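Local coordinates for protein glutamate--tRNA ligase (PDB 6B1Z) that probably catalyses the ATP-dependent attachment of glutamate to its cognate tRNA, as expected of a class I glutamyl-tRNA synthetase, at residues A[21-26]-A[283-288]; A[34-39]-A[73-78]; A[49-54]-A[212-217]; A[69-74]-A[80-85]; A[295-300]-A[305-310]. All blocks are in the same frame, centred on the assembly; numbering follows the deposited sequence.

Starting from the N terminus, interaction 1 opens just after strand 13-16 and closes a loop of 256 intervening residues on strand 285-286; interactions 2, 3 and 4 are all nested within it. Interaction 2 joins helix 26-41 to the chain leaving helix 62-73. Interaction 3 crosses it, running from the loop after strand 45-48 to helix 210-220. Interaction 4, a short closure, shares Ile-73 and Gly-74 with interaction 2 and lies inside interaction 3. Interaction 5 follows in series, a short loop from the turn after strand 293-294 onto helix 304-312. Helix 62-73 links several of them, with Ala-69 against Leu-283 of interaction 1 and Trp-72 and Ile-73 against Phe-307 and Ile-308 of interaction 5.

Interaction 1: residues A[21-26]-A[283-288]; sequences TGPLHL and LNFTDP
Pro-23 sets its CD over the centre of one face of the Phe-285 ring, the two side chains crossing at about a right angle. That CD of Pro-23 lies 3.5 Å from the centroid of the Phe-285 ring and only 4° off the ring normal, a CH-pi contact made almost straight over the ring centre. CG of Pro-23 lies beside it, toward the CB end of the ring, 3.6 Å from CG of Phe-285. The ring is offered in this way because a chi1 of 179° turns the phenyl group of Phe-285 away from its own backbone N and across to the proline. Gly-22 comes in obliquely, its CA 4.2 Å from CZ of Phe-285.

The backbone of Phe-285 pairs with Ser-294 in the small antiparallel sheet of strands 285-286 and 293-294. Tyr-65 and Phe-281 touch Pro-23. Pro-23 stands two residues before His-25, the N-cap of helix 26-41, which opens the HLGG form of the class I HIGH signature. The contact between the two segments is apolar, and CH groups beside a prolyl nitrogen are slightly polarised, so a modest electrostatic attraction to the ring probably adds to dispersion.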
# COMPACT_ATOMS: atom_id res chain seq x y z
N THR A 21 -0.64 -13.47 7.01
CA THR A 21 -2.07 -13.72 7.07
C THR A 21 -2.81 -13.08 5.90
O THR A 21 -4.01 -12.80 5.99
CB THR A 21 -2.64 -13.20 8.40
OG1 THR A 21 -2.26 -11.84 8.59
CG2 THR A 21 -2.11 -14.04 9.57
N GLY A 22 -2.12 -12.87 4.78
CA GLY A 22 -2.70 -12.19 3.65
C GLY A 22 -1.78 -11.09 3.14
O GLY A 22 -0.63 -10.97 3.58
N PRO A 23 -2.27 -10.26 2.22
CA PRO A 23 -1.42 -9.23 1.63
C PRO A 23 -1.27 -8.01 2.52
O PRO A 23 -2.08 -7.75 3.41
CB PRO A 23 -2.16 -8.87 0.34
CG PRO A 23 -3.60 -9.06 0.71
CD PRO A 23 -3.63 -10.26 1.65
N LEU A 24 -0.23 -7.24 2.23
CA LEU A 24 -0.08 -5.91 2.83
C LEU A 24 -1.16 -4.97 2.32
O LEU A 24 -1.44 -4.91 1.12
CB LEU A 24 1.30 -5.34 2.49
CG LEU A 24 2.51 -6.04 3.08
CD1 LEU A 24 3.76 -5.29 2.65
CD2 LEU A 24 2.42 -6.12 4.60
N HIS A 25 -1.78 -4.24 3.25
CA HIS A 25 -2.66 -3.13 2.91
C HIS A 25 -1.85 -1.84 2.87
O HIS A 25 -0.67 -1.81 3.23
CB HIS A 25 -3.81 -3.03 3.93
CG HIS A 25 -4.76 -4.18 3.88
ND1 HIS A 25 -6.07 -4.05 3.47
CD2 HIS A 25 -4.61 -5.49 4.22
CE1 HIS A 25 -6.68 -5.22 3.54
NE2 HIS A 25 -5.82 -6.11 4.00
N LEU A 26 -2.49 -0.76 2.42
CA LEU A 26 -1.82 0.53 2.33
C LEU A 26 -1.29 0.98 3.69
O LEU A 26 -0.17 1.51 3.79
CB LEU A 26 -2.76 1.58 1.75
CG LEU A 26 -2.15 2.68 0.90
CD1 LEU A 26 -1.42 2.08 -0.31
CD2 LEU A 26 -3.27 3.60 0.44
N LEU A 283 0.75 -5.47 -4.61
CA LEU A 283 0.93 -6.50 -5.62
C LEU A 283 -0.34 -7.32 -5.73
O LEU A 283 -1.15 -7.38 -4.80
CB LEU A 283 2.11 -7.43 -5.28
CG LEU A 283 3.38 -6.82 -4.70
CD1 LEU A 283 4.37 -7.92 -4.33
CD2 LEU A 283 4.01 -5.86 -5.69
N ASN A 284 -0.49 -8.00 -6.87
CA ASN A 284 -1.57 -8.96 -7.07
C ASN A 284 -1.69 -9.90 -5.88
O ASN A 284 -0.69 -10.45 -5.41
CB ASN A 284 -1.31 -9.78 -8.33
CG ASN A 284 -1.85 -9.14 -9.58
OD1 ASN A 284 -2.11 -7.94 -9.62
ND2 ASN A 284 -2.00 -9.93 -10.63
N PHE A 285 -2.92 -10.10 -5.40
CA PHE A 285 -3.20 -11.12 -4.39
C PHE A 285 -4.40 -11.95 -4.80
O PHE A 285 -5.49 -11.42 -5.00
CB PHE A 285 -3.46 -10.49 -3.02
CG PHE A 285 -3.78 -11.51 -1.96
CD1 PHE A 285 -2.80 -12.34 -1.46
CD2 PHE A 285 -5.08 -11.65 -1.50
CE1 PHE A 285 -3.10 -13.29 -0.49
CE2 PHE A 285 -5.39 -12.60 -0.52
CZ PHE A 285 -4.40 -13.42 -0.02
N THR A 286 -4.21 -13.27 -4.87
CA THR A 286 -5.28 -14.21 -5.17
C THR A 286 -5.81 -14.79 -3.86
O THR A 286 -5.06 -15.44 -3.13
CB THR A 286 -4.79 -15.31 -6.10
OG1 THR A 286 -4.28 -14.73 -7.31
CG2 THR A 286 -5.92 -16.28 -6.43
N ASP A 287 -7.07 -14.54 -3.57
CA ASP A 287 -7.68 -15.05 -2.34
C ASP A 287 -7.86 -16.56 -2.44
O ASP A 287 -8.57 -17.03 -3.34
CB ASP A 287 -9.01 -14.36 -2.08
CG ASP A 287 -9.70 -14.87 -0.83
OD1 ASP A 287 -9.02 -15.03 0.21
OD2 ASP A 287 -10.93 -15.11 -0.88
N PRO A 288 -7.24 -17.35 -1.56
CA PRO A 288 -7.32 -18.81 -1.70
C PRO A 288 -8.72 -19.37 -1.54
O PRO A 288 -9.00 -20.44 -2.09
CB PRO A 288 -6.38 -19.31 -0.59
CG PRO A 288 -6.33 -18.20 0.41
CD PRO A 288 -6.43 -16.94 -0.40

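Interaction 2: residues A[34-39]-A[73-78]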
# COMPACT_ATOMS: atom_id res chain seq x y z
N TYR A 34 7.68 4.20 7.04
CA TYR A 34 8.13 5.07 8.12
C TYR A 34 9.19 4.39 8.98
O TYR A 34 10.12 5.06 9.46
CB TYR A 34 6.93 5.55 8.95
CG TYR A 34 6.01 6.56 8.26
CD1 TYR A 34 6.31 7.10 7.00
CD2 TYR A 34 4.84 6.98 8.88
CE1 TYR A 34 5.45 8.02 6.39
CE2 TYR A 34 3.98 7.90 8.28
CZ TYR A 34 4.28 8.41 7.04
OH TYR A 34 3.43 9.32 6.48
N ASP A 35 9.09 3.06 9.19
CA ASP A 35 10.19 2.30 9.79
C ASP A 35 11.49 2.52 9.04
O ASP A 35 12.54 2.81 9.63
CB ASP A 35 9.88 0.81 9.78
CG ASP A 35 8.95 0.37 10.86
OD1 ASP A 35 9.07 0.86 12.01
OD2 ASP A 35 8.11 -0.53 10.57
N TYR A 36 11.45 2.31 7.72
CA TYR A 36 12.64 2.40 6.89
C TYR A 36 13.23 3.80 6.91
O TYR A 36 14.43 3.99 7.14
CB TYR A 36 12.27 1.98 5.47
CG TYR A 36 13.43 1.91 4.49
CD1 TYR A 36 14.36 0.88 4.57
CD2 TYR A 36 13.57 2.86 3.49
CE1 TYR A 36 15.41 0.81 3.67
CE2 TYR A 36 14.61 2.79 2.59
CZ TYR A 36 15.54 1.77 2.68
OH TYR A 36 16.59 1.71 1.79
N LEU A 37 12.37 4.81 6.70
CA LEU A 37 12.84 6.19 6.69
C LEU A 37 13.43 6.58 8.03
O LEU A 37 14.48 7.24 8.08
CB LEU A 37 11.69 7.13 6.31
CG LEU A 37 11.11 6.99 4.90
CD1 LEU A 37 9.95 7.97 4.69
CD2 LEU A 37 12.19 7.21 3.85
N PHE A 38 12.79 6.17 9.13
CA PHE A 38 13.31 6.52 10.45
C PHE A 38 14.65 5.85 10.70
O PHE A 38 15.59 6.49 11.19
CB PHE A 38 12.30 6.13 11.53
CG PHE A 38 12.68 6.59 12.91
CD1 PHE A 38 12.51 7.91 13.30
CD2 PHE A 38 13.20 5.69 13.84
CE1 PHE A 38 12.87 8.32 14.57
CE2 PHE A 38 13.55 6.10 15.11
CZ PHE A 38 13.38 7.41 15.47
N ALA A 39 14.78 4.57 10.36
CA ALA A 39 16.06 3.88 10.55
C ALA A 39 17.15 4.50 9.68
O ALA A 39 18.25 4.81 10.17
CB ALA A 39 15.91 2.39 10.24
N ILE A 73 9.37 -1.81 -3.86
CA ILE A 73 9.44 -0.42 -3.42
C ILE A 73 10.87 0.03 -3.14
O ILE A 73 11.17 1.23 -3.22
CB ILE A 73 8.54 -0.24 -2.19
CG1 ILE A 73 7.08 -0.53 -2.55
CG2 ILE A 73 8.69 1.14 -1.60
CD1 ILE A 73 6.22 -0.85 -1.34
N GLY A 74 11.77 -0.90 -2.84
CA GLY A 74 13.16 -0.55 -2.58
C GLY A 74 13.50 -0.36 -1.11
O GLY A 74 14.34 0.48 -0.78
N MET A 75 12.88 -1.15 -0.21
CA MET A 75 13.10 -1.04 1.24
C MET A 75 13.46 -2.42 1.80
O MET A 75 12.65 -3.03 2.50
CB MET A 75 11.87 -0.49 1.94
CG MET A 75 11.29 0.76 1.35
SD MET A 75 9.99 1.42 2.41
CE MET A 75 8.72 0.16 2.30
N VAL A 76 14.67 -2.88 1.51
CA VAL A 76 15.09 -4.24 1.88
C VAL A 76 15.51 -4.25 3.35
O VAL A 76 16.34 -3.43 3.76
CB VAL A 76 16.23 -4.70 0.99
CG1 VAL A 76 16.67 -6.11 1.38
CG2 VAL A 76 15.83 -4.65 -0.50
N PRO A 77 14.98 -5.18 4.15
CA PRO A 77 15.37 -5.24 5.56
C PRO A 77 16.85 -5.56 5.75
O PRO A 77 17.45 -6.32 5.00
CB PRO A 77 14.49 -6.37 6.12
CG PRO A 77 13.33 -6.45 5.16
CD PRO A 77 13.90 -6.13 3.83
N ASP A 78 17.41 -4.98 6.82
CA ASP A 78 18.78 -5.30 7.22
C ASP A 78 18.87 -6.66 7.90
O ASP A 78 19.92 -7.32 7.84
CB ASP A 78 19.30 -4.21 8.16
CG ASP A 78 19.34 -2.84 7.51
OD1 ASP A 78 19.98 -2.72 6.44
OD2 ASP A 78 18.73 -1.90 8.05
O HOH W 1 16.73 -0.96 0.64
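Tyr-36 is the first residue along 34-39 to reach Met-75, and it carries nearly the whole contact. With chi1 at -175°, its phenol swings off helix 26-41 toward the chain leaving helix 62-73. The side chain of Met-75 is modelled in two conformers, and its contacts are those of one of them. In that conformer Met-75 lies across one face of the tyrosine ring: CB of Met-75 is 3.9 Å from the centroid of the Tyr-36 ring, 13° off the normal, and CG of Met-75 is 3.8 Å from CD2 of Tyr-36. SD of Met-75 sits obliquely 4.7 Å from the Tyr-36 centroid, a Met-aromatic contact.

At the far end of the ring, a single water bridges the phenol to the opposite backbone. It lies 2.9 Å from OH of Tyr-36, donates to O of Gly-74 and accepts from N of Val-76. Met-327 of helix 327-333 touches both Tyr-36 and Met-75. The phenol thus packs on a Schellman motif, in which Gly-74, with phi at 95°, is the C-prime residue, Met-75 N reaches back to Leu-70 O, and helix 62-73 ends.

Interaction 3: residues A[49-54]-A[212-217]; sequences RIEDTD and FANIID. With FMT (formic acid), chain N.
Arg-49 points CG anti to its N (chi1 -173°) and bends at chi3, bringing its guanidinium over to Asn-214, while Glu-51 folds back at chi2 (-87°) to meet both. NH2 of Arg-49 donates to OD1 of Asn-214 at 3.0 Å, arriving from above the amide carbonyl plane and away from a lone pair; Gln-92 also donates to this buried oxygen. NE of Arg-49 forms a salt bridge with OE2 of Glu-51, also 3.0 Å and met nearly end-on to the C-O bond. A weak and doubtful bond runs from ND2 of Asn-214 to OE1 of Glu-51, 3.2 Å, the carboxylate and amide being nearly coplanar.

The 49-54 sequence, RIEDTD, is a family signature that in related enzymes borders the amino-acid pocket. A formic acid molecule, probably from the crystallisation liquor, lies here, its O2 taking a straight bond from ND2 of Asn-214 (3.2 Å, 165°), which is consistent with such a site.

Farther along helix 210-220, CB of Asp-217 lies over one face of the Arg-49 guanidinium, 3.5 Å from NH1. OD2 of Asp-217 lies 3.9 Å from NE of Arg-49, a long ion pair well out of the guanidinium plane; Tyr-99 and Gln-92 hydrogen-bond to that oxygen, and Arg-95 makes a salt bridge with OD1. NH1 of Arg-49 in turn pairs with Asp-218.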
# COMPACT_ATOMS: atom_id res chain seq x y z
N ARG A 49 10.36 -8.93 11.14
CA ARG A 49 10.04 -10.06 12.01
C ARG A 49 8.68 -10.61 11.59
O ARG A 49 7.69 -9.87 11.56
CB ARG A 49 10.05 -9.65 13.49
CG ARG A 49 9.88 -10.84 14.43
CD ARG A 49 10.10 -10.47 15.90
NE ARG A 49 9.02 -9.61 16.39
CZ ARG A 49 9.20 -8.47 17.05
NH1 ARG A 49 10.42 -8.02 17.33
NH2 ARG A 49 8.15 -7.79 17.47
N ILE A 50 8.64 -11.88 11.25
CA ILE A 50 7.42 -12.52 10.76
C ILE A 50 6.61 -13.01 11.96
O ILE A 50 7.10 -13.78 12.80
CB ILE A 50 7.74 -13.66 9.79
CG1 ILE A 50 8.44 -13.10 8.54
CG2 ILE A 50 6.45 -14.43 9.43
CD1 ILE A 50 7.65 -12.05 7.77
N GLU A 51 5.38 -12.53 12.05
CA GLU A 51 4.52 -12.80 13.20
C GLU A 51 3.63 -13.99 12.88
O GLU A 51 2.43 -13.85 12.63
CB GLU A 51 3.71 -11.56 13.53
CG GLU A 51 4.55 -10.32 13.58
CD GLU A 51 5.15 -10.13 14.94
OE1 GLU A 51 4.34 -9.99 15.89
OE2 GLU A 51 6.40 -10.14 15.07
N ASP A 52 4.24 -15.17 12.88
CA ASP A 52 3.56 -16.38 12.43
C ASP A 52 3.24 -17.35 13.56
O ASP A 52 3.23 -18.56 13.35
CB ASP A 52 4.38 -17.09 11.34
CG ASP A 52 5.74 -17.56 11.83
OD1 ASP A 52 6.24 -17.03 12.85
OD2 ASP A 52 6.32 -18.47 11.19
N THR A 53 2.93 -16.85 14.77
CA THR A 53 2.52 -17.76 15.83
C THR A 53 1.05 -18.16 15.76
O THR A 53 0.67 -19.15 16.38
CB THR A 53 2.80 -17.19 17.22
OG1 THR A 53 2.16 -15.91 17.36
CG2 THR A 53 4.30 -17.05 17.46
N ASP A 54 0.22 -17.41 15.04
CA ASP A 54 -1.20 -17.77 14.92
C ASP A 54 -1.33 -18.68 13.69
O ASP A 54 -1.73 -18.26 12.60
CB ASP A 54 -2.08 -16.53 14.82
CG ASP A 54 -3.55 -16.84 15.08
OD1 ASP A 54 -3.88 -18.03 15.30
OD2 ASP A 54 -4.37 -15.90 15.05
N PHE A 212 2.54 -10.85 24.12
CA PHE A 212 3.70 -11.31 24.89
C PHE A 212 4.90 -11.58 23.98
O PHE A 212 6.02 -11.18 24.30
CB PHE A 212 3.31 -12.55 25.68
CG PHE A 212 4.26 -12.94 26.80
CD1 PHE A 212 4.96 -12.00 27.54
CD2 PHE A 212 4.41 -14.28 27.13
CE1 PHE A 212 5.80 -12.39 28.59
CE2 PHE A 212 5.25 -14.69 28.17
CZ PHE A 212 5.94 -13.74 28.91
N ALA A 213 4.66 -12.23 22.84
CA ALA A 213 5.74 -12.49 21.88
C ALA A 213 6.41 -11.19 21.44
O ALA A 213 7.64 -11.13 21.32
CB ALA A 213 5.21 -13.24 20.66
N ASN A 214 5.62 -10.13 21.21
CA ASN A 214 6.22 -8.91 20.69
C ASN A 214 7.04 -8.18 21.75
O ASN A 214 8.09 -7.63 21.42
CB ASN A 214 5.16 -7.99 20.09
CG ASN A 214 4.75 -8.43 18.70
OD1 ASN A 214 5.49 -9.15 18.03
ND2 ASN A 214 3.57 -8.01 18.27
N ILE A 215 6.61 -8.18 23.02
CA ILE A 215 7.45 -7.49 24.00
C ILE A 215 8.72 -8.30 24.26
O ILE A 215 9.80 -7.73 24.44
CB ILE A 215 6.69 -7.12 25.30
CG1 ILE A 215 6.31 -8.34 26.14
CG2 ILE A 215 5.47 -6.23 24.99
CD1 ILE A 215 7.26 -8.56 27.32
N ILE A 216 8.62 -9.64 24.27
CA ILE A 216 9.82 -10.48 24.42
C ILE A 216 10.79 -10.21 23.27
O ILE A 216 11.99 -9.99 23.49
CB ILE A 216 9.44 -11.97 24.46
CG1 ILE A 216 8.75 -12.31 25.80
CG2 ILE A 216 10.68 -12.87 24.20
CD1 ILE A 216 8.02 -13.64 25.78
N ASP A 217 10.27 -10.20 22.05
CA ASP A 217 11.18 -10.07 20.91
C ASP A 217 11.67 -8.65 20.70
O ASP A 217 12.79 -8.47 20.21
CB ASP A 217 10.51 -10.60 19.64
CG ASP A 217 10.36 -12.12 19.65
OD1 ASP A 217 11.04 -12.81 20.45
OD2 ASP A 217 9.56 -12.63 18.84
C FMT N . 1.02 -8.70 14.84
O1 FMT N . 0.65 -9.73 14.28
O2 FMT N . 2.07 -8.58 15.47

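Interaction 4: residues A[69-74]-A[80-85]; sequences ALEWIG and SPKHGG
Glu-71, on the last turn of helix 62-73, and Lys-82, in the loop that follows, make a surface salt bridge that spans the turn out of the helix. NZ of Lys-82 donates to OE2 of Glu-71 at 2.9 Å, using the syn lone pair of that oxygen, the one on the side of OE1. OE1 of Glu-71 stays 4.0 Å from NZ of Lys-82, so a single oxygen takes the bond. The two side chains arrive from opposite directions and meet ammonium to carboxylate. Lys-82 is fully stretched, every torsion near 180°, and Glu-71 is also extended beyond CG; that length is needed because the CA atoms of Glu-71 and Lys-82 stand 11.9 Å apart.

The backbone that carries Lys-82 is shaped by an ST motif: OG of Ser-80 accepts from N of His-83 at 3.0 Å, while N of Ser-80 donates to O of Gly-84. Met-67, one helical turn before Glu-71, touches Lys-82. A crystal neighbour touches the lysine too, so the lattice may influence its position. Since Lys-82 is exposed, solvent probably screens the two charges, and the pair is likely to add only modestly to stability.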
# COMPACT_ATOMS: atom_id res chain seq x y z
N ALA A 69 7.04 -7.28 -2.08
CA ALA A 69 6.53 -5.90 -2.08
C ALA A 69 7.59 -4.93 -1.58
O ALA A 69 7.76 -3.85 -2.15
CB ALA A 69 5.28 -5.81 -1.21
N LEU A 70 8.30 -5.30 -0.51
CA LEU A 70 9.38 -4.45 -0.02
C LEU A 70 10.48 -4.30 -1.07
O LEU A 70 11.03 -3.21 -1.23
CB LEU A 70 9.95 -5.02 1.28
CG LEU A 70 9.01 -5.08 2.48
CD1 LEU A 70 9.74 -5.76 3.63
CD2 LEU A 70 8.57 -3.66 2.87
N GLU A 71 10.80 -5.39 -1.79
CA GLU A 71 11.80 -5.31 -2.85
C GLU A 71 11.34 -4.41 -3.99
O GLU A 71 12.14 -3.64 -4.54
CB GLU A 71 12.13 -6.73 -3.34
CG GLU A 71 12.94 -7.55 -2.31
CD GLU A 71 12.95 -9.06 -2.56
OE1 GLU A 71 12.33 -9.52 -3.54
OE2 GLU A 71 13.58 -9.80 -1.76
N TRP A 72 10.05 -4.49 -4.36
CA TRP A 72 9.53 -3.66 -5.44
C TRP A 72 9.67 -2.18 -5.11
O TRP A 72 10.05 -1.37 -5.97
CB TRP A 72 8.05 -4.02 -5.70
CG TRP A 72 7.38 -3.16 -6.75
CD1 TRP A 72 7.76 -3.02 -8.06
CD2 TRP A 72 6.22 -2.33 -6.58
NE1 TRP A 72 6.91 -2.16 -8.71
CE2 TRP A 72 5.96 -1.71 -7.82
CE3 TRP A 72 5.38 -2.04 -5.50
CZ2 TRP A 72 4.90 -0.84 -8.02
CZ3 TRP A 72 4.32 -1.16 -5.70
CH2 TRP A 72 4.10 -0.57 -6.95
N ILE A 73 9.37 -1.81 -3.86
CA ILE A 73 9.44 -0.42 -3.42
C ILE A 73 10.87 0.03 -3.14
O ILE A 73 11.17 1.23 -3.22
CB ILE A 73 8.54 -0.24 -2.19
CG1 ILE A 73 7.08 -0.53 -2.55
CG2 ILE A 73 8.69 1.14 -1.60
CD1 ILE A 73 6.22 -0.85 -1.34
N GLY A 74 11.77 -0.90 -2.84
CA GLY A 74 13.16 -0.55 -2.58
C GLY A 74 13.50 -0.36 -1.11
O GLY A 74 14.34 0.48 -0.78
N SER A 80 16.27 -10.20 8.64
CA SER A 80 15.03 -10.83 8.18
C SER A 80 15.25 -12.34 8.07
O SER A 80 16.40 -12.80 8.15
CB SER A 80 14.61 -10.27 6.82
OG SER A 80 15.54 -10.66 5.83
N PRO A 81 14.21 -13.13 7.86
CA PRO A 81 14.46 -14.56 7.57
C PRO A 81 15.31 -14.77 6.33
O PRO A 81 16.15 -15.68 6.30
CB PRO A 81 13.04 -15.13 7.41
CG PRO A 81 12.17 -14.22 8.21
CD PRO A 81 12.77 -12.84 8.05
N LYS A 82 15.14 -13.93 5.30
CA LYS A 82 15.91 -14.11 4.07
C LYS A 82 17.36 -13.71 4.25
O LYS A 82 18.27 -14.35 3.70
CB LYS A 82 15.26 -13.31 2.93
CG LYS A 82 15.90 -13.45 1.57
CD LYS A 82 15.00 -12.79 0.52
CE LYS A 82 15.52 -12.99 -0.90
NZ LYS A 82 14.53 -12.49 -1.90
N HIS A 83 17.61 -12.64 5.01
CA HIS A 83 18.96 -12.12 5.14
C HIS A 83 19.69 -12.63 6.37
O HIS A 83 20.92 -12.50 6.44
CB HIS A 83 18.94 -10.58 5.18
CG HIS A 83 20.27 -9.96 4.89
ND1 HIS A 83 21.00 -9.29 5.85
CD2 HIS A 83 21.01 -9.93 3.76
CE1 HIS A 83 22.13 -8.86 5.32
NE2 HIS A 83 22.17 -9.23 4.05
N GLY A 84 18.97 -13.22 7.32
CA GLY A 84 19.56 -13.54 8.60
C GLY A 84 19.78 -12.29 9.45
O GLY A 84 19.26 -11.20 9.17
N GLY A 85 20.60 -12.45 10.48
CA GLY A 85 20.91 -11.36 11.38
C GLY A 85 21.30 -11.87 12.75
O GLY A 85 21.16 -13.05 13.06

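Interaction 5: residues A[295-300]-A[305-310]; sequences AGYREE and EAFINM
The Tyr-297 ring has CE1 of Phe-307 over one face, 3.4 Å above the plane and close to its centre. The two rings form an oblique aromatic pair, their planes 44° apart and their centroids 4.6 Å from each other. CE1 and CD1 of Phe-307 do the touching: CE1 is 3.5 Å from CG of Tyr-297, and CD1 is 3.5 Å from CD2 of Tyr-297. CE of Met-310, one turn farther along the same helix, comes up obliquely on CE2 of Tyr-297 at 4.2 Å. A chi1 of 175° extends the Phe-307 ring outward from its helix, and the two aromatic side chains cross at about a right angle. All three side chains are buried, and the contact is apolar packing throughout.

Beside it, on the 295-300 side, lies a second flat group. NH2 of Arg-298 donates to OE2 of Glu-299 at 3.0 Å and 171°, a salt bridge in the guanidinium plane that comes at the carboxylate from above. Glu-68 pairs with NH1 of Arg-298, and N of Asn-284 bonds to OE2 of Glu-299.

Tyr-297 meets Tyr-302 edge-to-face and touches Pro-279 and Phe-346. Phe-307 also packs against Trp-72 and Ile-73 of helix 62-73 and Leu-26 and Val-29 of helix 26-41, while Met-310 touches Phe-354 of helix 348-361. The contact thus fixes the turn after strand 293-294 onto helix 304-312, amid the helices of the synthetase core.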
# COMPACT_ATOMS: atom_id res chain seq x y z
N ALA A 295 -6.10 -6.97 -8.25
CA ALA A 295 -4.95 -6.44 -8.98
C ALA A 295 -4.22 -5.41 -8.13
O ALA A 295 -4.83 -4.52 -7.54
CB ALA A 295 -5.41 -5.82 -10.30
N GLY A 296 -2.90 -5.53 -8.07
CA GLY A 296 -2.12 -4.63 -7.25
C GLY A 296 -1.79 -3.31 -7.95
O GLY A 296 -1.94 -3.15 -9.16
N TYR A 297 -1.32 -2.35 -7.14
CA TYR A 297 -0.79 -1.10 -7.69
C TYR A 297 0.24 -1.38 -8.78
O TYR A 297 0.23 -0.76 -9.85
CB TYR A 297 -0.16 -0.25 -6.58
CG TYR A 297 -1.15 0.58 -5.78
CD1 TYR A 297 -1.81 0.04 -4.68
CD2 TYR A 297 -1.40 1.90 -6.12
CE1 TYR A 297 -2.70 0.80 -3.94
CE2 TYR A 297 -2.29 2.66 -5.39
CZ TYR A 297 -2.95 2.10 -4.32
OH TYR A 297 -3.83 2.86 -3.58
N ARG A 298 1.16 -2.33 -8.52
CA ARG A 298 2.21 -2.61 -9.49
C ARG A 298 1.63 -3.04 -10.83
O ARG A 298 1.98 -2.50 -11.89
CB ARG A 298 3.17 -3.67 -8.95
CG ARG A 298 4.28 -4.05 -9.95
CD ARG A 298 5.14 -5.20 -9.44
NE ARG A 298 4.34 -6.41 -9.23
CZ ARG A 298 4.82 -7.54 -8.73
NH1 ARG A 298 6.10 -7.62 -8.41
NH2 ARG A 298 4.02 -8.58 -8.54
N GLU A 299 0.71 -4.00 -10.80
CA GLU A 299 0.17 -4.54 -12.04
C GLU A 299 -0.78 -3.57 -12.73
O GLU A 299 -0.95 -3.66 -13.95
CB GLU A 299 -0.53 -5.87 -11.75
CG GLU A 299 0.43 -6.99 -11.33
CD GLU A 299 0.70 -7.04 -9.82
OE1 GLU A 299 0.43 -6.05 -9.11
OE2 GLU A 299 1.18 -8.10 -9.35
N GLU A 300 -1.37 -2.63 -11.98
CA GLU A 300 -2.20 -1.59 -12.57
C GLU A 300 -1.37 -0.47 -13.18
O GLU A 300 -1.95 0.48 -13.74
CB GLU A 300 -3.15 -1.01 -11.51
CG GLU A 300 -4.29 -1.95 -11.14
CD GLU A 300 -5.20 -2.26 -12.32
OE1 GLU A 300 -5.62 -1.31 -13.01
OE2 GLU A 300 -5.49 -3.45 -12.57
N GLU A 305 8.25 4.41 -7.51
CA GLU A 305 8.69 5.68 -6.95
C GLU A 305 7.52 6.62 -6.72
O GLU A 305 7.51 7.38 -5.74
CB GLU A 305 9.70 6.34 -7.88
CG GLU A 305 10.95 5.51 -8.12
CD GLU A 305 10.80 4.48 -9.24
OE1 GLU A 305 9.71 4.34 -9.85
OE2 GLU A 305 11.82 3.80 -9.51
N ALA A 306 6.53 6.59 -7.62
CA ALA A 306 5.34 7.43 -7.45
C ALA A 306 4.45 6.88 -6.35
O ALA A 306 3.92 7.65 -5.53
CB ALA A 306 4.57 7.52 -8.76
N PHE A 307 4.28 5.56 -6.32
CA PHE A 307 3.50 4.91 -5.29
C PHE A 307 4.01 5.24 -3.89
O PHE A 307 3.24 5.64 -3.01
CB PHE A 307 3.51 3.40 -5.52
CG PHE A 307 2.82 2.61 -4.43
CD1 PHE A 307 1.45 2.72 -4.25
CD2 PHE A 307 3.55 1.75 -3.62
CE1 PHE A 307 0.81 1.98 -3.25
CE2 PHE A 307 2.94 1.01 -2.62
CZ PHE A 307 1.57 1.12 -2.44
N ILE A 308 5.32 5.08 -3.66
CA ILE A 308 5.82 5.27 -2.30
C ILE A 308 5.88 6.75 -1.93
O ILE A 308 5.69 7.11 -0.76
CB ILE A 308 7.16 4.53 -2.12
CG1 ILE A 308 7.41 4.26 -0.63
CG2 ILE A 308 8.31 5.29 -2.81
CD1 ILE A 308 6.34 3.36 0.00
N ASN A 309 6.06 7.65 -2.92
CA ASN A 309 5.93 9.08 -2.66
C ASN A 309 4.52 9.41 -2.18
O ASN A 309 4.33 10.18 -1.22
CB ASN A 309 6.30 9.84 -3.96
CG ASN A 309 6.64 11.33 -3.75
OD1 ASN A 309 7.23 11.96 -4.63
ND2 ASN A 309 6.22 11.92 -2.62
N MET A 310 3.51 8.82 -2.83
CA MET A 310 2.12 9.05 -2.42
C MET A 310 1.87 8.54 -1.00
O MET A 310 1.28 9.23 -0.16
CB MET A 310 1.19 8.37 -3.43
CG MET A 310 -0.30 8.46 -3.10
SD MET A 310 -0.88 7.20 -1.94
CE MET A 310 -0.77 5.73 -2.93